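Nitrilotriacetate monooxygenase component B (PDB 3BPK) probably binds FMN and acts as a flavin-dependent oxidoreductase, the flavin-reductase-like component of a monooxygenase system. Local coordinates at residues Thr34-Glu39 with Ser125-Lys130; Phe84-Ser89 with Ile134-Val139. All blocks are in the same frame, centred on the assembly; numbering follows the deposited sequence.

Contact 1 (Thr34-Glu39 with Ser125-Lys130)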
loop_
_atom_site.group_PDB
_atom_site.type_symbol
_atom_site.label_atom_id
_atom_site.label_comp_id
_atom_site.label_asym_id
_atom_site.label_seq_id
_atom_site.Cartn_x
_atom_site.Cartn_y
_atom_site.Cartn_z
ATOM N N THR B 34 0.555 -14.780 -8.149
ATOM C CA THR B 34 0.135 -16.011 -8.847
ATOM C C THR B 34 -0.897 -16.744 -8.001
ATOM O O THR B 34 -0.889 -16.691 -6.753
ATOM C CB THR B 34 1.301 -16.975 -9.189
ATOM O OG1 THR B 34 2.049 -17.289 -8.005
ATOM C CG2 THR B 34 2.203 -16.335 -10.220
ATOM N N SER B 35 -1.790 -17.435 -8.700
ATOM C CA SER B 35 -2.909 -18.117 -8.073
ATOM C C SER B 35 -3.330 -19.202 -9.065
ATOM O O SER B 35 -2.948 -19.156 -10.250
ATOM C CB SER B 35 -4.069 -17.117 -7.808
ATOM O OG SER B 35 -4.593 -16.576 -9.024
ATOM N N VAL B 36 -4.102 -20.179 -8.588
ATOM C CA VAL B 36 -4.444 -21.343 -9.441
ATOM C C VAL B 36 -5.957 -21.510 -9.510
ATOM O O VAL B 36 -6.637 -21.375 -8.481
ATOM C CB VAL B 36 -3.760 -22.637 -8.903
ATOM C CG1 VAL B 36 -4.192 -23.856 -9.738
ATOM C CG2 VAL B 36 -2.219 -22.488 -8.988
ATOM N N THR B 37 -6.471 -21.790 -10.724
ATOM C CA THR B 37 -7.922 -21.993 -10.908
ATOM C C THR B 37 -8.351 -23.391 -10.452
ATOM O O THR B 37 -7.498 -24.264 -10.229
ATOM C CB THR B 37 -8.345 -21.832 -12.386
ATOM O OG1 THR B 37 -7.862 -22.960 -13.154
ATOM C CG2 THR B 37 -7.835 -20.524 -13.010
ATOM N N LYS B 38 -9.676 -23.619 -10.341
ATOM C CA LYS B 38 -10.170 -24.954 -10.005
ATOM C C LYS B 38 -9.777 -25.973 -11.087
ATOM O O LYS B 38 -9.711 -27.187 -10.812
ATOM C CB LYS B 38 -11.689 -24.968 -9.814
ATOM C CG LYS B 38 -12.179 -24.359 -8.508
ATOM C CD LYS B 38 -13.619 -24.783 -8.196
ATOM C CE LYS B 38 -14.599 -24.480 -9.341
ATOM N NZ LYS B 38 -14.277 -23.246 -10.153
ATOM N N GLU B 39 -9.500 -25.489 -12.297
ATOM C CA GLU B 39 -9.140 -26.380 -13.427
ATOM C C GLU B 39 -7.634 -26.652 -13.496
ATOM O O GLU B 39 -7.180 -27.454 -14.322
ATOM C CB GLU B 39 -9.602 -25.771 -14.747
ATOM C CG GLU B 39 -11.119 -25.707 -14.888
ATOM C CD GLU B 39 -11.786 -24.691 -13.963
ATOM O OE1 GLU B 39 -11.229 -23.597 -13.715
ATOM O OE2 GLU B 39 -12.886 -25.010 -13.475
ATOM N N SER B 125 0.261 -24.959 -2.137
ATOM C CA SER B 125 0.072 -25.731 -3.380
ATOM C C SER B 125 -0.044 -24.859 -4.642
ATOM O O SER B 125 -0.424 -25.339 -5.727
ATOM C CB SER B 125 -1.198 -26.593 -3.273
ATOM O OG SER B 125 -2.345 -25.831 -3.596
ATOM N N VAL B 126 0.232 -23.566 -4.500
ATOM C CA VAL B 126 0.253 -22.651 -5.632
ATOM C C VAL B 126 1.709 -22.320 -5.975
ATOM O O VAL B 126 2.457 -21.842 -5.111
ATOM C CB VAL B 126 -0.459 -21.340 -5.247
ATOM C CG1 VAL B 126 -0.251 -20.282 -6.325
ATOM C CG2 VAL B 126 -1.934 -21.590 -4.975
ATOM N N PRO B 127 2.122 -22.594 -7.221
ATOM C CA PRO B 127 3.488 -22.244 -7.626
ATOM C C PRO B 127 3.694 -20.731 -7.733
ATOM O O PRO B 127 2.718 -19.980 -7.938
ATOM C CB PRO B 127 3.601 -22.801 -9.042
ATOM C CG PRO B 127 2.490 -23.752 -9.202
ATOM C CD PRO B 127 1.384 -23.302 -8.294
ATOM N N GLY B 128 4.949 -20.311 -7.623
ATOM C CA GLY B 128 5.352 -18.960 -7.997
ATOM C C GLY B 128 6.105 -18.996 -9.313
ATOM O O GLY B 128 6.002 -19.973 -10.093
ATOM N N VAL B 129 6.856 -17.927 -9.565
ATOM C CA VAL B 129 7.740 -17.867 -10.723
ATOM C C VAL B 129 9.202 -17.745 -10.294
ATOM O O VAL B 129 9.531 -17.016 -9.357
ATOM C CB VAL B 129 7.347 -16.752 -11.721
ATOM C CG1 VAL B 129 5.922 -16.991 -12.256
ATOM C CG2 VAL B 129 7.484 -15.329 -11.127
ATOM N N LYS B 130 10.077 -18.442 -11.023
ATOM C CA LYS B 130 11.491 -18.459 -10.724
ATOM C C LYS B 130 12.181 -17.108 -10.936
ATOM O O LYS B 130 13.155 -16.801 -10.246
ATOM C CB LYS B 130 12.154 -19.539 -11.617
ATOM C CG LYS B 130 13.606 -19.754 -11.338
ATOM C CD LYS B 130 14.128 -20.846 -12.299
ATOM C CE LYS B 130 15.654 -20.910 -12.314
ATOM N NZ LYS B 130 16.035 -21.528 -11.034
#
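Thr34 reaches across to Pro127 with a single hydrogen bond, and Val36 meets Val126 and the same proline through methyl groups. From CB, which already lies 3.6 Å from Pro127 O, the threonine side chain forks. Its hydroxyl OG1, set between the backbone N and the carbonyl carbon (chi1 55°), donates to Pro127 O at 2.8 Å. It lies in the carbonyl plane on a lone pair, with a C=O...O angle of 141°. The same OG1 passes 3.7 Å from Gly128 CA, whereas the methyl CG2, on the branch beside the backbone N, only approaches Val129 CG1, at 4.3 Å. Two residues on, Val36 CG2 touches Pro127 CD at 3.8 Å, the two side chains crossing at about a right angle, and comes to 4.0 Å from Val126 CG1. The two valine side chains run alongside each other, pointing opposite ways. Val126 CG1 also rests on the strand backbone, 3.8 Å from Ser35 CA. The CB of Ser35 points away from this contact, and its OG is hydrogen-bonded to Asn77 of helix 73-81. The contact is buried and joins the end of strand 28-36, held in its sheet by Val85 and Asn43, to the loop leading into the short hairpin strand 128-129, which pairs with 118-119. It thus packs a peripheral two-stranded sheet and its loop over one face of the main antiparallel sheet of the flavin-reductase-like domain.

Contact 2 (Phe84-Ser89 with Ile134-Val139)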
loop_
_atom_site.group_PDB
_atom_site.type_symbol
_atom_site.label_atom_id
_atom_site.label_comp_id
_atom_site.label_asym_id
_atom_site.label_seq_id
_atom_site.Cartn_x
_atom_site.Cartn_y
_atom_site.Cartn_z
ATOM N N PHE B 84 -1.909 -18.195 -2.246
ATOM C CA PHE B 84 -1.434 -17.449 -3.417
ATOM C C PHE B 84 0.004 -17.059 -3.165
ATOM O O PHE B 84 0.466 -17.106 -2.014
ATOM C CB PHE B 84 -2.325 -16.208 -3.722
ATOM C CG PHE B 84 -2.499 -15.242 -2.553
ATOM C CD1 PHE B 84 -1.719 -14.065 -2.478
ATOM C CD2 PHE B 84 -3.453 -15.483 -1.543
ATOM C CE1 PHE B 84 -1.898 -13.155 -1.415
ATOM C CE2 PHE B 84 -3.633 -14.560 -0.498
ATOM C CZ PHE B 84 -2.864 -13.416 -0.433
ATOM N N VAL B 85 0.737 -16.715 -4.227
ATOM C CA VAL B 85 2.128 -16.272 -4.013
ATOM C C VAL B 85 2.254 -14.799 -4.403
ATOM O O VAL B 85 1.790 -14.396 -5.493
ATOM C CB VAL B 85 3.129 -17.124 -4.856
ATOM C CG1 VAL B 85 4.604 -16.686 -4.611
ATOM C CG2 VAL B 85 3.011 -18.637 -4.514
ATOM N N VAL B 86 2.938 -14.024 -3.555
ATOM C CA VAL B 86 3.176 -12.608 -3.835
ATOM C C VAL B 86 4.656 -12.433 -4.151
ATOM O O VAL B 86 5.511 -12.777 -3.312
ATOM C CB VAL B 86 2.787 -11.722 -2.636
ATOM C CG1 VAL B 86 3.175 -10.252 -2.950
ATOM C CG2 VAL B 86 1.288 -11.852 -2.362
ATOM N N HIS B 87 4.956 -11.904 -5.336
ATOM C CA HIS B 87 6.333 -11.685 -5.741
ATOM C C HIS B 87 6.613 -10.192 -5.740
ATOM O O HIS B 87 5.754 -9.381 -6.143
ATOM C CB HIS B 87 6.578 -12.190 -7.177
ATOM C CG HIS B 87 6.201 -13.623 -7.383
ATOM N ND1 HIS B 87 4.888 -14.021 -7.547
ATOM C CD2 HIS B 87 6.961 -14.752 -7.504
ATOM C CE1 HIS B 87 4.852 -15.340 -7.739
ATOM N NE2 HIS B 87 6.094 -15.809 -7.695
ATOM N N ILE B 88 7.816 -9.832 -5.319
ATOM C CA ILE B 88 8.275 -8.441 -5.478
ATOM C C ILE B 88 8.629 -8.223 -6.958
ATOM O O ILE B 88 9.302 -9.053 -7.600
ATOM C CB ILE B 88 9.529 -8.178 -4.615
ATOM C CG1 ILE B 88 9.194 -8.400 -3.129
ATOM C CG2 ILE B 88 10.094 -6.771 -4.861
ATOM C CD1 ILE B 88 7.989 -7.607 -2.629
ATOM N N SER B 89 8.135 -7.120 -7.506
ATOM C CA SER B 89 8.407 -6.744 -8.904
ATOM C C SER B 89 9.674 -5.929 -8.988
ATOM O O SER B 89 9.876 -4.972 -8.234
ATOM C CB SER B 89 7.231 -5.923 -9.487
ATOM O OG SER B 89 6.025 -6.647 -9.420
ATOM N N ILE B 134 12.511 -12.032 -4.900
ATOM C CA ILE B 134 11.901 -12.212 -3.585
ATOM C C ILE B 134 10.468 -12.624 -3.843
ATOM O O ILE B 134 9.747 -11.998 -4.652
ATOM C CB ILE B 134 11.897 -10.908 -2.722
ATOM C CG1 ILE B 134 13.325 -10.376 -2.485
ATOM C CG2 ILE B 134 11.143 -11.164 -1.347
ATOM C CD1 ILE B 134 13.371 -9.016 -1.767
ATOM N N ARG B 135 10.067 -13.713 -3.211
ATOM C CA ARG B 135 8.658 -14.088 -3.236
ATOM C C ARG B 135 8.198 -14.657 -1.919
ATOM O O ARG B 135 8.999 -15.157 -1.103
ATOM C CB ARG B 135 8.367 -15.011 -4.394
ATOM C CG ARG B 135 8.840 -16.442 -4.213
ATOM C CD ARG B 135 8.506 -17.292 -5.462
ATOM N NE ARG B 135 8.678 -18.697 -5.121
ATOM C CZ ARG B 135 9.858 -19.326 -5.025
ATOM N NH1 ARG B 135 11.001 -18.724 -5.331
ATOM N NH2 ARG B 135 9.867 -20.582 -4.623
HETATM N N MSE B 136 6.892 -14.568 -1.703
HETATM C CA MSE B 136 6.301 -14.920 -0.420
HETATM C C MSE B 136 5.123 -15.829 -0.644
HETATM O O MSE B 136 4.170 -15.457 -1.330
HETATM C CB MSE B 136 5.794 -13.635 0.254
HETATM C CG MSE B 136 6.971 -12.717 0.708
HETATM SE SE MSE B 136 6.369 -10.926 1.167
HETATM C CE MSE B 136 6.248 -10.301 -0.665
ATOM N N GLU B 137 5.189 -17.021 -0.060
ATOM C CA GLU B 137 4.044 -17.933 -0.113
ATOM C C GLU B 137 3.069 -17.418 0.908
ATOM O O GLU B 137 3.452 -17.177 2.082
ATOM C CB GLU B 137 4.450 -19.355 0.267
ATOM C CG GLU B 137 5.487 -19.962 -0.669
ATOM C CD GLU B 137 5.901 -21.377 -0.265
ATOM O OE1 GLU B 137 5.087 -22.085 0.371
ATOM O OE2 GLU B 137 7.030 -21.765 -0.643
ATOM N N CYS B 138 1.820 -17.226 0.457
ATOM C CA CYS B 138 0.785 -16.726 1.374
ATOM C C CYS B 138 -0.408 -17.656 1.532
ATOM O O CYS B 138 -0.827 -18.336 0.566
ATOM C CB CYS B 138 0.251 -15.395 0.884
ATOM S SG CYS B 138 1.504 -14.077 0.912
ATOM N N VAL B 139 -0.962 -17.646 2.746
ATOM C CA VAL B 139 -2.311 -18.190 2.930
ATOM C C VAL B 139 -3.274 -17.005 3.104
ATOM O O VAL B 139 -2.904 -15.911 3.587
ATOM C CB VAL B 139 -2.425 -19.180 4.122
ATOM C CG1 VAL B 139 -1.516 -20.399 3.900
ATOM C CG2 VAL B 139 -2.077 -18.469 5.440
HETATM O O HOH W 1 11.871 -9.857 -7.102
#
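Phe84 and Cys138 are bonded through both backbone N-H groups and both carbonyls, the first of two such pairs in an antiparallel ladder. Cys138 N reaches Phe84 O at 2.8 Å, and Phe84 N donates back to Cys138 O. Val86 and Met136, a selenomethionine, repeat the exchange: Val86 N donates to Met136 O with an N-H...O angle of 168°, and Met136 N in return to Val86 O. Ile88 N donates to Ile134 O at 3.0 Å, but the return link runs through a water that donates to Ile88 O, which also bonds to Tyr93 OH, and accepts from Ile134 N at 3.2 Å. With CG between the backbone N and the carbonyl carbon (chi1 55°), the Phe84 ring leans over the partner strand, and Cys138 CB sits over the ring face, 3.9 Å from the centroid, in a CH-pi contact. On the other face the His87 ring runs alongside the Arg135 chain, with CD2 3.4 Å from Arg135 CB. Both ring nitrogens are satisfied: ND1 by Phe32 O, NE2 by Val129 N. The buried carboxylate of Glu137 is held by His166 and by the backbone N-H groups of Glu122, Val123 and Ile124. Strands 28-36 and 155-168 flank the pair on its two outer edges, while Leu182 of helix 179-182 touches Ile88 and Ile134, which also pack against Ile25 and Ser24, respectively, of the second subunit.

How the contacts relate
From the N terminus, strand 28-36 supplies the first half of contact 1 and strand 83-88 the first half of contact 2, before the chain returns through 125-130 to close contact 1 and enters strand 134-146 to close contact 2. The two loops therefore cross, their segments alternating. They also meet in space, with centres about 11 Å apart: Thr34 N lies 3.0 Å from Val85 O, a probable backbone bond between neighbouring strands, and Val126 O packs 3.3 Å from Val85 CG2. Contact 2 joins two strands within the main sheet, whereas contact 1 ties the outlying segment that precedes strand 134-146 onto that sheet.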